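Local coordinates for protein C-glycoside 3-oxidase (Microbacterium trichothecenolyticum, PDB 7DVE) that oxidises the C3 hydroxyl of the sugar in C-glycosides such as isoorientin and mangiferin, using bound FAD and molecular oxygen, at residues 127-132 / 350-355; 92-97 / 441-446. One frame throughout, in Å; residues are numbered along the deposited sequence.

How the contacts relate
Both contacts border the FAD. Contact 1 meets the edge of the isoalloxazine at N5, O4 and N3. Its W128 CB lies over one face, and the indole turns an edge to the flavin. Contact 2 sets L443 and H444 against the opposite face. The centres of the contacts are 10 Å apart, and contact 1 is nested in the chain loop closed by contact 2. They also touch directly: R94 NH1 lies 3.1 Å from P352 O, a probable hydrogen bond, and V353 CG2 packs on the same NH1. The side chain of P352 is about 7 Å from that of H444, the inferred proton acceptor.

Contact 1 of 2, residues 127-132 / 350-355; sequences HWTGAC and ASPVKL. With FAD (flavin-adenine dinucleotide), chain C.
T129 turns its OG1 between its backbone N and carbonyl carbon (chi1 57°), and this one rotation serves both the flavin and segment 350-355. T129 OG1 donates a hydrogen bond to FAD N5 at 3.1 Å. T129 CG2 is left anti to the carbonyl carbon and lies against the backbone of 350-355, 3.6 Å from S351 O. T129 CB meets A350 O. P352 comes in roughly across the T129-N5 bond, with P352 CD 3.8 Å from T129 OG1. P352 CB lies on the flavin face away from W128, 3.7 Å from FAD C6. The two segments therefore meet at one buried threonine, by van der Waals contact.

The backbone puts W128 CB over the bond shared by the benzene and central rings, 3.3 Å from FAD C9A. A chi1 of 71° then swings the indole toward the pyrimidine end. The indole does not stack on the flavin. It presents an edge, with W128 CE3 3.5 Å from FAD N1, while G130 CA sits over one indole face. With an alanine in place of W128, the CE3 and CZ3 contacts with the flavin would probably be lost, and G130 would have no ring to rest on. W128 NE1 is satisfied by S213 O.

A131 grips the pyrimidine with its backbone. A131 N donates to FAD O4 at 2.9 Å, and A131 O accepts from FAD N3 at 2.8 Å. H127 O approaches the C7M methyl on the W128 side.

T129 and A131 are thus FAD-binding residues at the flavin edge of this GMC oxidoreductase. A donor at N5 suits oxidised flavin, whose N5 can accept a hydrogen bond. The A131 N-H on O4 probably draws electron density from the ring toward O4 and helps N5 accept hydride.

Contact 2 of 2, residues 92-97 / 441-446; sequences RARPGT and ASLHYQ. With FAD (flavin-adenine dinucleotide), chain C.
R94 and A441 are joined by a nearly straight hydrogen bond. R94 NH2 donates to A441 O at 2.7 Å, with an N-H...O angle of 169°. The donor lies in the carbonyl plane, on a lone pair, and the oxygen lies near the guanidinium plane. A bend in the arginine chain (chi3 -87°) turns the guanidinium edge to this carbonyl. A water adds a second link: it donates to A441 O at 2.9 Å and accepts from R94 NH1. The carbonyl oxygen thus receives two donors. These bonds and the methyl over its face limit the rotation of the guanidinium.

Nonpolar contact comes from L443. L443 CD1 lies over one guanidinium face, 3.5 Å from R94 NH1, toward the rim. L443 CD1 also rests on the flavin, 3.3 Å from FAD C8. L443 is therefore wedged between the arginine and the dimethylbenzene end of the cofactor. T97 CG2 touches FAD C8M at 3.9 Å.

Bonds within each segment fix its shape. A type II turn runs from R94 to T97, and R94 O accepts from both T97 N and T97 OG1. In the other segment H444 N donates to S442 OG, an ST turn. H444 NE2 comes 3.8 Å from FAD N1, and Q298 holds H444 ND1. H444 is the inferred proton acceptor of this GMC oxidoreductase.

Segment 92-97 lies in the loop between helix 60-69 and strand 98-99. Segment 441-446, which carries H444, lies between strands 427-436 and 473-475. A116 of strand 116-117 is touched by both T97 and L443.

Contact 1 of 2, residues 127-132 / 350-355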
loop_
_atom_site.group_PDB
_atom_site.type_symbol
_atom_site.label_atom_id
_atom_site.label_comp_id
_atom_site.label_asym_id
_atom_site.label_seq_id
_atom_site.Cartn_x
_atom_site.Cartn_y
_atom_site.Cartn_z
ATOM N N HIS A 127 -7.090 3.551 -5.537
ATOM C CA HIS A 127 -8.303 3.253 -4.793
ATOM C C HIS A 127 -8.164 3.460 -3.297
ATOM O O HIS A 127 -9.148 3.243 -2.579
ATOM C CB HIS A 127 -8.738 1.788 -5.021
ATOM C CG HIS A 127 -8.701 1.360 -6.449
ATOM N ND1 HIS A 127 -9.743 1.599 -7.319
ATOM C CD2 HIS A 127 -7.745 0.730 -7.168
ATOM C CE1 HIS A 127 -9.434 1.121 -8.513
ATOM N NE2 HIS A 127 -8.231 0.583 -8.445
ATOM N N TRP A 128 -6.978 3.814 -2.801
ATOM C CA TRP A 128 -6.696 3.778 -1.373
ATOM C C TRP A 128 -7.275 5.003 -0.665
ATOM O O TRP A 128 -7.865 5.891 -1.287
ATOM C CB TRP A 128 -5.193 3.656 -1.126
ATOM C CG TRP A 128 -4.355 4.875 -1.444
ATOM C CD1 TRP A 128 -4.621 5.865 -2.366
ATOM C CD2 TRP A 128 -3.101 5.221 -0.843
ATOM N NE1 TRP A 128 -3.593 6.790 -2.384
ATOM C CE2 TRP A 128 -2.655 6.428 -1.452
ATOM C CE3 TRP A 128 -2.311 4.636 0.146
ATOM C CZ2 TRP A 128 -1.454 7.051 -1.093
ATOM C CZ3 TRP A 128 -1.114 5.263 0.498
ATOM C CH2 TRP A 128 -0.703 6.456 -0.116
ATOM N N THR A 129 -7.106 5.048 0.669
ATOM C CA THR A 129 -7.546 6.185 1.481
ATOM C C THR A 129 -6.377 6.947 2.105
ATOM O O THR A 129 -6.555 7.627 3.122
ATOM C CB THR A 129 -8.521 5.745 2.576
ATOM O OG1 THR A 129 -7.892 4.761 3.385
ATOM C CG2 THR A 129 -9.815 5.193 1.991
ATOM N N GLY A 130 -5.179 6.795 1.542
ATOM C CA GLY A 130 -4.108 7.773 1.614
ATOM C C GLY A 130 -3.464 8.045 2.960
ATOM O O GLY A 130 -2.722 9.022 3.052
ATOM N N ALA A 131 -3.688 7.234 4.003
ATOM C CA ALA A 131 -3.094 7.539 5.304
ATOM C C ALA A 131 -1.612 7.127 5.348
ATOM O O ALA A 131 -1.265 5.984 5.007
ATOM C CB ALA A 131 -3.878 6.862 6.422
ATOM N N CYS A 132 -0.734 8.053 5.780
ATOM C CA CYS A 132 0.715 7.860 5.682
ATOM C C CYS A 132 1.465 8.147 6.982
ATOM O O CYS A 132 2.344 9.010 7.017
ATOM C CB CYS A 132 1.288 8.731 4.568
ATOM S SG CYS A 132 0.852 8.235 2.900
ATOM N N ALA A 350 -13.351 8.764 3.988
ATOM C CA ALA A 350 -11.935 8.439 4.113
ATOM C C ALA A 350 -11.713 7.115 4.811
ATOM O O ALA A 350 -10.597 6.856 5.271
ATOM C CB ALA A 350 -11.181 9.524 4.886
ATOM N N SER A 351 -12.758 6.296 4.958
ATOM C CA SER A 351 -12.452 5.014 5.576
ATOM C C SER A 351 -12.239 3.948 4.502
ATOM O O SER A 351 -12.895 3.983 3.464
ATOM C CB SER A 351 -13.574 4.580 6.519
ATOM O OG SER A 351 -13.614 3.162 6.659
ATOM N N PRO A 352 -11.312 3.005 4.686
ATOM C CA PRO A 352 -11.130 1.945 3.687
ATOM C C PRO A 352 -12.205 0.887 3.737
ATOM O O PRO A 352 -12.284 0.059 2.829
ATOM C CB PRO A 352 -9.761 1.343 4.056
ATOM C CG PRO A 352 -9.599 1.641 5.508
ATOM C CD PRO A 352 -10.284 2.965 5.742
ATOM N N VAL A 353 -13.020 0.875 4.769
ATOM C CA VAL A 353 -14.092 -0.084 4.912
ATOM C C VAL A 353 -15.381 0.694 5.102
ATOM O O VAL A 353 -15.412 1.694 5.827
ATOM C CB VAL A 353 -13.845 -1.027 6.106
ATOM C CG1 VAL A 353 -15.004 -1.958 6.265
ATOM C CG2 VAL A 353 -12.562 -1.789 5.914
ATOM N N LYS A 354 -16.430 0.254 4.418
ATOM C CA LYS A 354 -17.775 0.740 4.678
ATOM C C LYS A 354 -18.187 0.295 6.074
ATOM O O LYS A 354 -18.395 -0.895 6.310
ATOM C CB LYS A 354 -18.728 0.195 3.615
ATOM C CG LYS A 354 -20.160 0.662 3.765
ATOM C CD LYS A 354 -20.337 2.037 3.166
ATOM C CE LYS A 354 -21.783 2.298 2.772
ATOM N NZ LYS A 354 -22.735 1.582 3.667
ATOM N N LEU A 355 -18.285 1.244 7.003
ATOM C CA LEU A 355 -18.637 0.977 8.394
ATOM C C LEU A 355 -20.092 1.285 8.697
ATOM O O LEU A 355 -20.752 0.517 9.405
ATOM C CB LEU A 355 -17.754 1.806 9.333
ATOM C CG LEU A 355 -16.246 1.578 9.286
ATOM C CD1 LEU A 355 -15.644 2.206 10.513
ATOM C CD2 LEU A 355 -15.934 0.092 9.242
HETATM P PA FAD C . 0.314 -2.019 -5.697
HETATM O O1A FAD C . -0.509 -3.252 -5.645
HETATM O O2A FAD C . -0.260 -0.753 -5.185
HETATM O O5B FAD C . 0.708 -1.920 -7.258
HETATM C C5B FAD C . 1.343 -3.037 -7.887
HETATM C C4B FAD C . 1.036 -3.036 -9.363
HETATM O O4B FAD C . 1.783 -4.160 -9.916
HETATM C C3B FAD C . -0.449 -3.357 -9.623
HETATM O O3B FAD C . -0.985 -2.340 -10.492
HETATM C C2B FAD C . -0.347 -4.702 -10.358
HETATM O O2B FAD C . -1.336 -4.827 -11.383
HETATM C C1B FAD C . 1.015 -4.619 -11.017
HETATM N N9A FAD C . 1.511 -5.991 -11.401
HETATM C C8A FAD C . 1.537 -7.003 -10.519
HETATM N N7A FAD C . 2.030 -8.085 -11.130
HETATM C C5A FAD C . 2.306 -7.759 -12.394
HETATM C C6A FAD C . 2.827 -8.478 -13.399
HETATM N N6A FAD C . 3.120 -9.749 -13.124
HETATM N N1A FAD C . 3.050 -7.956 -14.620
HETATM C C2A FAD C . 2.719 -6.615 -14.829
HETATM N N3A FAD C . 2.185 -5.875 -13.757
HETATM C C4A FAD C . 1.990 -6.461 -12.564
HETATM N N1 FAD C . -2.224 1.997 2.373
HETATM C C2 FAD C . -1.729 2.935 3.262
HETATM O O2 FAD C . -0.518 2.968 3.445
HETATM N N3 FAD C . -2.603 3.805 3.934
HETATM C C4 FAD C . -3.989 3.757 3.667
HETATM O O4 FAD C . -4.746 4.543 4.247
HETATM C C4X FAD C . -4.470 2.808 2.771
HETATM N N5 FAD C . -5.793 2.668 2.512
HETATM C C5X FAD C . -6.203 1.820 1.525
HETATM C C6 FAD C . -7.556 1.760 1.139
HETATM C C7 FAD C . -7.992 0.948 0.099
HETATM C C7M FAD C . -9.488 0.914 -0.307
HETATM C C8 FAD C . -7.065 0.158 -0.583
HETATM C C8M FAD C . -7.536 -0.750 -1.735
HETATM C C9 FAD C . -5.716 0.201 -0.202
HETATM C C9A FAD C . -5.276 1.022 0.853
HETATM N N10 FAD C . -3.979 1.053 1.235
HETATM C C10 FAD C . -3.569 1.948 2.137
HETATM C "C1'" FAD C . -2.946 0.141 0.669
HETATM C "C2'" FAD C . -2.099 0.734 -0.464
HETATM O "O2'" FAD C . -2.949 0.939 -1.605
HETATM C "C3'" FAD C . -0.891 -0.204 -0.793
HETATM O "O3'" FAD C . -0.053 -0.343 0.364
HETATM C "C4'" FAD C . -0.006 0.390 -1.890
HETATM O "O4'" FAD C . -0.783 0.615 -3.057
HETATM C "C5'" FAD C . 1.151 -0.586 -2.239
HETATM O "O5'" FAD C . 1.850 -0.133 -3.416
HETATM P P FAD C . 2.702 -1.111 -4.385
HETATM O O1P FAD C . 3.112 -0.431 -5.644
HETATM O O2P FAD C . 3.736 -1.711 -3.515
HETATM O O3P FAD C . 1.713 -2.263 -4.946
#

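Contact 2 of 2, residues 92-97 / 441-446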
loop_
_atom_site.group_PDB
_atom_site.type_symbol
_atom_site.label_atom_id
_atom_site.label_comp_id
_atom_site.label_asym_id
_atom_site.label_seq_id
_atom_site.Cartn_x
_atom_site.Cartn_y
_atom_site.Cartn_z
ATOM N N ARG A 92 -16.446 -10.905 0.027
ATOM C CA ARG A 92 -16.578 -9.858 -0.988
ATOM C C ARG A 92 -15.370 -8.921 -1.029
ATOM O O ARG A 92 -14.826 -8.544 0.010
ATOM C CB ARG A 92 -17.835 -9.018 -0.732
ATOM C CG ARG A 92 -19.067 -9.447 -1.504
ATOM C CD ARG A 92 -20.013 -8.279 -1.725
ATOM N NE ARG A 92 -20.721 -8.376 -3.000
ATOM C CZ ARG A 92 -20.196 -8.060 -4.178
ATOM N NH1 ARG A 92 -18.948 -7.625 -4.288
ATOM N NH2 ARG A 92 -20.942 -8.183 -5.274
ATOM N N ALA A 93 -14.990 -8.504 -2.232
ATOM C CA ALA A 93 -13.925 -7.534 -2.435
ATOM C C ALA A 93 -14.490 -6.121 -2.556
ATOM O O ALA A 93 -15.543 -5.913 -3.171
ATOM C CB ALA A 93 -13.131 -7.872 -3.700
ATOM N N ARG A 94 -13.780 -5.154 -1.970
ATOM C CA ARG A 94 -14.094 -3.746 -2.164
ATOM C C ARG A 94 -13.971 -3.383 -3.640
ATOM O O ARG A 94 -13.136 -3.952 -4.352
ATOM C CB ARG A 94 -13.129 -2.869 -1.378
ATOM C CG ARG A 94 -13.552 -2.585 0.025
ATOM C CD ARG A 94 -12.301 -2.334 0.812
ATOM N NE ARG A 94 -11.725 -3.565 1.344
ATOM C CZ ARG A 94 -10.880 -3.594 2.365
ATOM N NH1 ARG A 94 -10.502 -2.477 2.977
ATOM N NH2 ARG A 94 -10.391 -4.768 2.767
ATOM N N PRO A 95 -14.775 -2.426 -4.121
ATOM C CA PRO A 95 -14.655 -1.996 -5.525
ATOM C C PRO A 95 -13.237 -1.566 -5.856
ATOM O O PRO A 95 -12.543 -0.991 -5.028
ATOM C CB PRO A 95 -15.649 -0.830 -5.637
ATOM C CG PRO A 95 -16.377 -0.741 -4.287
ATOM C CD PRO A 95 -16.024 -1.952 -3.490
ATOM N N GLY A 96 -12.796 -1.894 -7.066
ATOM C CA GLY A 96 -11.438 -1.646 -7.481
ATOM C C GLY A 96 -10.439 -2.720 -7.100
ATOM O O GLY A 96 -9.256 -2.587 -7.427
ATOM N N THR A 97 -10.860 -3.764 -6.399
ATOM C CA THR A 97 -9.966 -4.844 -6.007
ATOM C C THR A 97 -10.635 -6.185 -6.298
ATOM O O THR A 97 -11.836 -6.259 -6.559
ATOM C CB THR A 97 -9.587 -4.777 -4.526
ATOM O OG1 THR A 97 -10.712 -5.179 -3.737
ATOM C CG2 THR A 97 -9.164 -3.393 -4.134
ATOM N N ALA A 441 -8.139 -8.201 5.390
ATOM C CA ALA A 441 -8.920 -6.998 5.167
ATOM C C ALA A 441 -8.082 -5.728 5.240
ATOM O O ALA A 441 -8.454 -4.741 4.619
ATOM C CB ALA A 441 -10.056 -6.919 6.177
ATOM N N SER A 442 -6.955 -5.729 5.968
ATOM C CA SER A 442 -6.159 -4.507 6.081
ATOM C C SER A 442 -5.519 -4.097 4.757
ATOM O O SER A 442 -5.161 -2.930 4.600
ATOM C CB SER A 442 -5.058 -4.663 7.150
ATOM O OG SER A 442 -3.980 -5.461 6.684
ATOM N N LEU A 443 -5.382 -5.029 3.809
ATOM C CA LEU A 443 -4.676 -4.829 2.545
ATOM C C LEU A 443 -3.243 -4.373 2.747
ATOM O O LEU A 443 -2.642 -3.827 1.825
ATOM C CB LEU A 443 -5.395 -3.843 1.637
ATOM C CG LEU A 443 -6.910 -3.995 1.564
ATOM C CD1 LEU A 443 -7.489 -2.660 1.144
ATOM C CD2 LEU A 443 -7.296 -5.099 0.606
ATOM N N HIS A 444 -2.690 -4.589 3.938
ATOM C CA HIS A 444 -1.294 -4.297 4.265
ATOM C C HIS A 444 -0.571 -5.632 4.424
ATOM O O HIS A 444 -0.619 -6.252 5.491
ATOM C CB HIS A 444 -1.204 -3.470 5.547
ATOM C CG HIS A 444 -2.043 -2.236 5.532
ATOM N ND1 HIS A 444 -2.306 -1.508 6.673
ATOM C CD2 HIS A 444 -2.627 -1.560 4.510
ATOM C CE1 HIS A 444 -3.049 -0.458 6.359
ATOM N NE2 HIS A 444 -3.247 -0.461 5.055
ATOM N N TYR A 445 0.077 -6.090 3.362
ATOM C CA TYR A 445 0.780 -7.371 3.376
ATOM C C TYR A 445 2.283 -7.091 3.290
ATOM O O TYR A 445 2.764 -6.509 2.310
ATOM C CB TYR A 445 0.301 -8.288 2.243
ATOM C CG TYR A 445 -1.219 -8.285 2.021
ATOM C CD1 TYR A 445 -2.124 -8.273 3.092
ATOM C CD2 TYR A 445 -1.742 -8.295 0.740
ATOM C CE1 TYR A 445 -3.508 -8.247 2.875
ATOM C CE2 TYR A 445 -3.102 -8.272 0.515
ATOM C CZ TYR A 445 -3.986 -8.240 1.570
ATOM O OH TYR A 445 -5.346 -8.215 1.289
ATOM N N GLN A 446 3.016 -7.493 4.322
ATOM C CA GLN A 446 4.430 -7.214 4.433
ATOM C C GLN A 446 5.221 -8.515 4.447
ATOM O O GLN A 446 4.670 -9.613 4.588
ATOM C CB GLN A 446 4.731 -6.406 5.708
ATOM C CG GLN A 446 4.175 -4.958 5.730
ATOM C CD GLN A 446 2.662 -4.895 5.863
ATOM O OE1 GLN A 446 2.009 -4.122 5.159
ATOM N NE2 GLN A 446 2.092 -5.694 6.779
HETATM P PA FAD C . 0.314 -2.019 -5.697
HETATM O O1A FAD C . -0.509 -3.252 -5.645
HETATM O O2A FAD C . -0.260 -0.753 -5.185
HETATM O O5B FAD C . 0.708 -1.920 -7.258
HETATM C C5B FAD C . 1.343 -3.037 -7.887
HETATM C C4B FAD C . 1.036 -3.036 -9.363
HETATM O O4B FAD C . 1.783 -4.160 -9.916
HETATM C C3B FAD C . -0.449 -3.357 -9.623
HETATM O O3B FAD C . -0.985 -2.340 -10.492
HETATM C C2B FAD C . -0.347 -4.702 -10.358
HETATM O O2B FAD C . -1.336 -4.827 -11.383
HETATM C C1B FAD C . 1.015 -4.619 -11.017
HETATM N N9A FAD C . 1.511 -5.991 -11.401
HETATM C C8A FAD C . 1.537 -7.003 -10.519
HETATM N N7A FAD C . 2.030 -8.085 -11.130
HETATM C C5A FAD C . 2.306 -7.759 -12.394
HETATM C C6A FAD C . 2.827 -8.478 -13.399
HETATM N N6A FAD C . 3.120 -9.749 -13.124
HETATM N N1A FAD C . 3.050 -7.956 -14.620
HETATM C C2A FAD C . 2.719 -6.615 -14.829
HETATM N N3A FAD C . 2.185 -5.875 -13.757
HETATM C C4A FAD C . 1.990 -6.461 -12.564
HETATM N N1 FAD C . -2.224 1.997 2.373
HETATM C C2 FAD C . -1.729 2.935 3.262
HETATM O O2 FAD C . -0.518 2.968 3.445
HETATM N N3 FAD C . -2.603 3.805 3.934
HETATM C C4 FAD C . -3.989 3.757 3.667
HETATM O O4 FAD C . -4.746 4.543 4.247
HETATM C C4X FAD C . -4.470 2.808 2.771
HETATM N N5 FAD C . -5.793 2.668 2.512
HETATM C C5X FAD C . -6.203 1.820 1.525
HETATM C C6 FAD C . -7.556 1.760 1.139
HETATM C C7 FAD C . -7.992 0.948 0.099
HETATM C C7M FAD C . -9.488 0.914 -0.307
HETATM C C8 FAD C . -7.065 0.158 -0.583
HETATM C C8M FAD C . -7.536 -0.750 -1.735
HETATM C C9 FAD C . -5.716 0.201 -0.202
HETATM C C9A FAD C . -5.276 1.022 0.853
HETATM N N10 FAD C . -3.979 1.053 1.235
HETATM C C10 FAD C . -3.569 1.948 2.137
HETATM C "C1'" FAD C . -2.946 0.141 0.669
HETATM C "C2'" FAD C . -2.099 0.734 -0.464
HETATM O "O2'" FAD C . -2.949 0.939 -1.605
HETATM C "C3'" FAD C . -0.891 -0.204 -0.793
HETATM O "O3'" FAD C . -0.053 -0.343 0.364
HETATM C "C4'" FAD C . -0.006 0.390 -1.890
HETATM O "O4'" FAD C . -0.783 0.615 -3.057
HETATM C "C5'" FAD C . 1.151 -0.586 -2.239
HETATM O "O5'" FAD C . 1.850 -0.133 -3.416
HETATM P P FAD C . 2.702 -1.111 -4.385
HETATM O O1P FAD C . 3.112 -0.431 -5.644
HETATM O O2P FAD C . 3.736 -1.711 -3.515
HETATM O O3P FAD C . 1.713 -2.263 -4.946
HETATM O O HOH W 1 -9.428 -2.024 5.215
#